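Carbohydrate deacetylase Agd3 (Neosartorya fumigata, PDB 6NWZ) probably removes N-acetyl groups from galactosaminogalactan, the secreted exopolysaccharide of the fungal biofilm, as a metal-binding carbohydrate esterase. Local coordinates at residues Y543-V555 against T564-T576. Sequence-based numbering, arbitrary orientation.
Sequences YMFHQANLRNADV and TAKYSIFQAWVET. With ZN (zinc ion), chain M.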
# COMPACT_ATOMS: atom_id res chain seq x y z
N TYR A 543 1.25 5.35 -6.93
CA TYR A 543 0.61 6.66 -6.84
C TYR A 543 0.73 7.40 -8.17
O TYR A 543 1.76 7.31 -8.86
CB TYR A 543 1.22 7.48 -5.69
CG TYR A 543 0.91 6.89 -4.32
CD1 TYR A 543 1.65 5.83 -3.82
CD2 TYR A 543 -0.15 7.38 -3.56
CE1 TYR A 543 1.36 5.27 -2.58
CE2 TYR A 543 -0.45 6.83 -2.31
CZ TYR A 543 0.31 5.77 -1.83
OH TYR A 543 0.03 5.21 -0.61
N MET A 544 -0.32 8.13 -8.51
CA MET A 544 -0.46 8.76 -9.82
C MET A 544 -0.04 10.22 -9.76
O MET A 544 -0.59 11.00 -8.97
CB MET A 544 -1.91 8.65 -10.29
CG MET A 544 -2.20 9.42 -11.56
SD MET A 544 -3.92 9.95 -11.61
CE MET A 544 -3.94 11.14 -10.27
N PHE A 545 0.92 10.59 -10.61
CA PHE A 545 1.31 11.99 -10.80
C PHE A 545 1.50 12.24 -12.29
O PHE A 545 1.42 11.33 -13.11
CB PHE A 545 2.58 12.33 -10.01
CG PHE A 545 2.45 12.14 -8.53
CD1 PHE A 545 1.81 13.08 -7.74
CD2 PHE A 545 2.97 11.01 -7.91
CE1 PHE A 545 1.68 12.90 -6.37
CE2 PHE A 545 2.84 10.82 -6.54
CZ PHE A 545 2.20 11.77 -5.77
N HIS A 546 1.75 13.51 -12.64
CA HIS A 546 1.86 13.91 -14.03
C HIS A 546 3.02 14.88 -14.21
O HIS A 546 3.51 15.47 -13.24
CB HIS A 546 0.54 14.52 -14.53
CG HIS A 546 -0.58 13.53 -14.60
ND1 HIS A 546 -1.18 13.01 -13.47
CD2 HIS A 546 -1.17 12.93 -15.66
CE1 HIS A 546 -2.12 12.15 -13.83
NE2 HIS A 546 -2.13 12.08 -15.15
N GLN A 547 3.44 15.05 -15.47
CA GLN A 547 4.69 15.75 -15.76
C GLN A 547 4.65 17.20 -15.29
O GLN A 547 5.67 17.73 -14.84
CB GLN A 547 5.00 15.68 -17.25
CG GLN A 547 3.97 16.35 -18.16
CD GLN A 547 4.27 17.81 -18.43
OE1 GLN A 547 5.42 18.26 -18.34
NE2 GLN A 547 3.24 18.57 -18.78
N ALA A 548 3.49 17.85 -15.37
CA ALA A 548 3.38 19.23 -14.93
C ALA A 548 3.67 19.38 -13.44
O ALA A 548 4.03 20.48 -13.00
CB ALA A 548 2.00 19.78 -15.26
N ASN A 549 3.53 18.31 -12.65
CA ASN A 549 3.75 18.39 -11.21
C ASN A 549 5.22 18.51 -10.83
O ASN A 549 5.52 18.79 -9.67
CB ASN A 549 3.16 17.16 -10.51
CG ASN A 549 1.70 16.93 -10.85
OD1 ASN A 549 1.21 15.80 -10.82
ND2 ASN A 549 0.98 18.01 -11.16
N LEU A 550 6.14 18.30 -11.77
CA LEU A 550 7.57 18.33 -11.47
C LEU A 550 8.17 19.72 -11.63
O LEU A 550 9.39 19.88 -11.48
CB LEU A 550 8.33 17.34 -12.36
CG LEU A 550 7.87 15.88 -12.38
CD1 LEU A 550 8.91 15.01 -13.07
CD2 LEU A 550 7.59 15.35 -10.99
N ARG A 551 7.36 20.73 -11.94
CA ARG A 551 7.88 22.08 -12.16
C ARG A 551 8.53 22.60 -10.89
O ARG A 551 7.87 22.75 -9.85
CB ARG A 551 6.76 23.02 -12.60
CG ARG A 551 7.28 24.35 -13.10
CD ARG A 551 6.22 25.44 -13.01
NE ARG A 551 6.66 26.66 -13.69
CZ ARG A 551 6.04 27.19 -14.73
NH1 ARG A 551 4.94 26.63 -15.22
NH2 ARG A 551 6.51 28.30 -15.28
N ASN A 552 9.82 22.89 -10.97
CA ASN A 552 10.59 23.37 -9.82
C ASN A 552 11.65 24.41 -10.16
O ASN A 552 11.93 25.27 -9.32
CB ASN A 552 11.27 22.18 -9.10
CG ASN A 552 12.40 21.58 -9.92
OD1 ASN A 552 13.56 21.96 -9.76
ND2 ASN A 552 12.07 20.63 -10.78
N ALA A 553 12.24 24.37 -11.36
CA ALA A 553 13.40 25.21 -11.64
C ALA A 553 13.08 26.69 -11.52
O ALA A 553 13.96 27.49 -11.19
CB ALA A 553 13.94 24.91 -13.04
N ASP A 554 11.83 27.09 -11.77
CA ASP A 554 11.47 28.50 -11.84
C ASP A 554 10.29 28.85 -10.95
O ASP A 554 9.58 29.82 -11.22
CB ASP A 554 11.16 28.89 -13.29
CG ASP A 554 10.01 28.09 -13.89
OD1 ASP A 554 10.05 26.84 -13.85
OD2 ASP A 554 9.05 28.71 -14.39
N VAL A 555 10.05 28.08 -9.89
CA VAL A 555 8.89 28.28 -9.05
C VAL A 555 9.28 29.12 -7.84
O VAL A 555 10.45 29.23 -7.47
CB VAL A 555 8.24 26.95 -8.61
CG1 VAL A 555 8.05 26.02 -9.80
CG2 VAL A 555 9.06 26.27 -7.51
N THR A 564 12.99 25.38 3.62
CA THR A 564 12.58 26.22 2.51
C THR A 564 13.42 25.90 1.28
O THR A 564 14.65 25.93 1.34
CB THR A 564 12.71 27.71 2.85
OG1 THR A 564 11.86 28.02 3.97
CG2 THR A 564 12.31 28.55 1.67
N ALA A 565 12.75 25.61 0.17
CA ALA A 565 13.42 25.22 -1.06
C ALA A 565 12.46 25.42 -2.23
O ALA A 565 11.26 25.66 -2.04
CB ALA A 565 13.90 23.77 -1.00
N LYS A 566 13.01 25.31 -3.44
CA LYS A 566 12.21 25.39 -4.66
C LYS A 566 11.59 24.02 -4.98
O LYS A 566 11.82 23.42 -6.02
CB LYS A 566 13.06 25.90 -5.81
CG LYS A 566 13.42 27.37 -5.68
CD LYS A 566 14.59 27.75 -6.58
CE LYS A 566 14.29 27.43 -8.03
NZ LYS A 566 15.48 27.66 -8.89
N TYR A 567 10.76 23.56 -4.04
CA TYR A 567 10.08 22.28 -4.20
C TYR A 567 8.99 22.35 -5.26
O TYR A 567 8.19 23.29 -5.29
CB TYR A 567 9.43 21.86 -2.87
CG TYR A 567 10.38 21.41 -1.79
CD1 TYR A 567 11.16 20.27 -1.96
CD2 TYR A 567 10.48 22.10 -0.59
CE1 TYR A 567 12.02 19.84 -0.96
CE2 TYR A 567 11.34 21.67 0.41
CZ TYR A 567 12.10 20.54 0.22
OH TYR A 567 12.96 20.11 1.21
N SER A 568 8.94 21.34 -6.13
CA SER A 568 7.76 21.13 -6.95
C SER A 568 6.62 20.59 -6.08
O SER A 568 6.83 20.14 -4.95
CB SER A 568 8.05 20.16 -8.08
OG SER A 568 8.27 18.85 -7.58
N ILE A 569 5.40 20.65 -6.61
CA ILE A 569 4.27 20.10 -5.87
C ILE A 569 4.43 18.59 -5.71
O ILE A 569 3.96 18.01 -4.72
CB ILE A 569 2.93 20.47 -6.54
CG1 ILE A 569 2.91 20.03 -8.00
CG2 ILE A 569 2.67 21.96 -6.42
CD1 ILE A 569 1.62 20.38 -8.71
N PHE A 570 5.09 17.93 -6.66
CA PHE A 570 5.37 16.51 -6.52
C PHE A 570 6.37 16.26 -5.39
O PHE A 570 6.15 15.40 -4.53
CB PHE A 570 5.89 15.94 -7.83
CG PHE A 570 6.50 14.58 -7.70
CD1 PHE A 570 5.70 13.45 -7.59
CD2 PHE A 570 7.88 14.42 -7.68
CE1 PHE A 570 6.26 12.20 -7.46
CE2 PHE A 570 8.44 13.16 -7.55
CZ PHE A 570 7.63 12.05 -7.44
N GLN A 571 7.48 17.01 -5.38
CA GLN A 571 8.46 16.84 -4.31
C GLN A 571 7.87 17.16 -2.94
O GLN A 571 8.13 16.45 -1.96
CB GLN A 571 9.68 17.71 -4.59
CG GLN A 571 10.45 17.30 -5.83
CD GLN A 571 11.43 18.36 -6.28
OE1 GLN A 571 11.06 19.32 -6.95
NE2 GLN A 571 12.69 18.19 -5.90
N ALA A 572 7.05 18.22 -2.86
CA ALA A 572 6.43 18.57 -1.58
C ALA A 572 5.55 17.44 -1.06
O ALA A 572 5.45 17.24 0.16
CB ALA A 572 5.61 19.85 -1.72
N TRP A 573 4.91 16.70 -1.96
CA TRP A 573 4.10 15.56 -1.53
C TRP A 573 4.98 14.44 -1.01
O TRP A 573 4.74 13.90 0.08
CB TRP A 573 3.21 15.09 -2.68
CG TRP A 573 2.28 13.96 -2.32
CD1 TRP A 573 0.98 14.07 -1.90
CD2 TRP A 573 2.56 12.55 -2.36
NE1 TRP A 573 0.45 12.83 -1.67
CE2 TRP A 573 1.40 11.88 -1.94
CE3 TRP A 573 3.69 11.80 -2.70
CZ2 TRP A 573 1.33 10.49 -1.86
CZ3 TRP A 573 3.62 10.42 -2.62
CH2 TRP A 573 2.44 9.77 -2.20
N VAL A 574 6.03 14.09 -1.76
CA VAL A 574 6.92 13.02 -1.34
C VAL A 574 7.63 13.39 -0.04
O VAL A 574 7.75 12.56 0.87
CB VAL A 574 7.93 12.69 -2.47
CG1 VAL A 574 8.92 11.62 -2.02
CG2 VAL A 574 7.18 12.25 -3.72
N GLU A 575 8.08 14.64 0.08
CA GLU A 575 8.70 15.08 1.33
C GLU A 575 7.74 14.91 2.50
O GLU A 575 8.13 14.43 3.57
CB GLU A 575 9.15 16.53 1.22
CG GLU A 575 10.37 16.74 0.33
CD GLU A 575 11.66 16.30 0.98
OE1 GLU A 575 11.65 16.02 2.20
OE2 GLU A 575 12.70 16.23 0.29
N THR A 576 6.47 15.29 2.32
CA THR A 576 5.49 15.15 3.39
C THR A 576 5.29 13.69 3.76
O THR A 576 5.26 13.33 4.94
CB THR A 576 4.17 15.79 2.97
OG1 THR A 576 4.36 17.20 2.81
CG2 THR A 576 3.08 15.51 3.99
ZN ZN M . -2.66 9.97 -16.01
O HOH W 1 5.56 22.73 -8.86
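F545 is wedged into the hollow between F570 and W573, two side chains about one turn apart on helix 569-584. F570 turns its edge to a face of F545 in a T-shaped contact, planes 79° apart, with CE1 of F570 3.5 Å from CD2 of F545. At its far end F545 becomes the bump: CZ lies 3.4 Å from CE3 of W573, over the indole face. Both helix residues hold CG anti to the backbone N (chi1 167° for F570, -177° for W573), which swings their rings out toward the strand. Y543, two residues back along the strand, meets the indole rim obliquely, its CD2 3.8 Å from CH2 of W573, and completes an aromatic cluster of four.

Beyond the strand, the 3-10 turn 547-550 sits on the start of the helix. L550 lays CD2 alongside F570, on CG and CD2, while I569 pushes CD1 against the amide of N549, whose ND2 bonds to the backbone of Y497. N549 O accepts from F570 N at 3.2 Å, and the side-chain OD1 of N549 accepts from H546 N, tying the helix start to H546, which binds zinc together with D255. S568 caps the helix and forms a capping box with Q571; its CB fills the bend between the carbonyls of N549 and R551. A water bridges R551 O and I569 N, donating to the first and accepting from the second. Farther out, N552 CB rests near K566 O, and K566 kinks along its chain to bring NZ to A553 O at 2.8 Å.

The contact joins strand 542-546 of the deacetylase domain's mixed sheet to helix 569-584, packed against it through F545, F570 and W573. Strand 252-257, which pairs with 542-546 in parallel, contributes I254 against both phenylalanines; helix 520-536 flanks Y543 and W573, and helix 275-289 touches Q571 and V574.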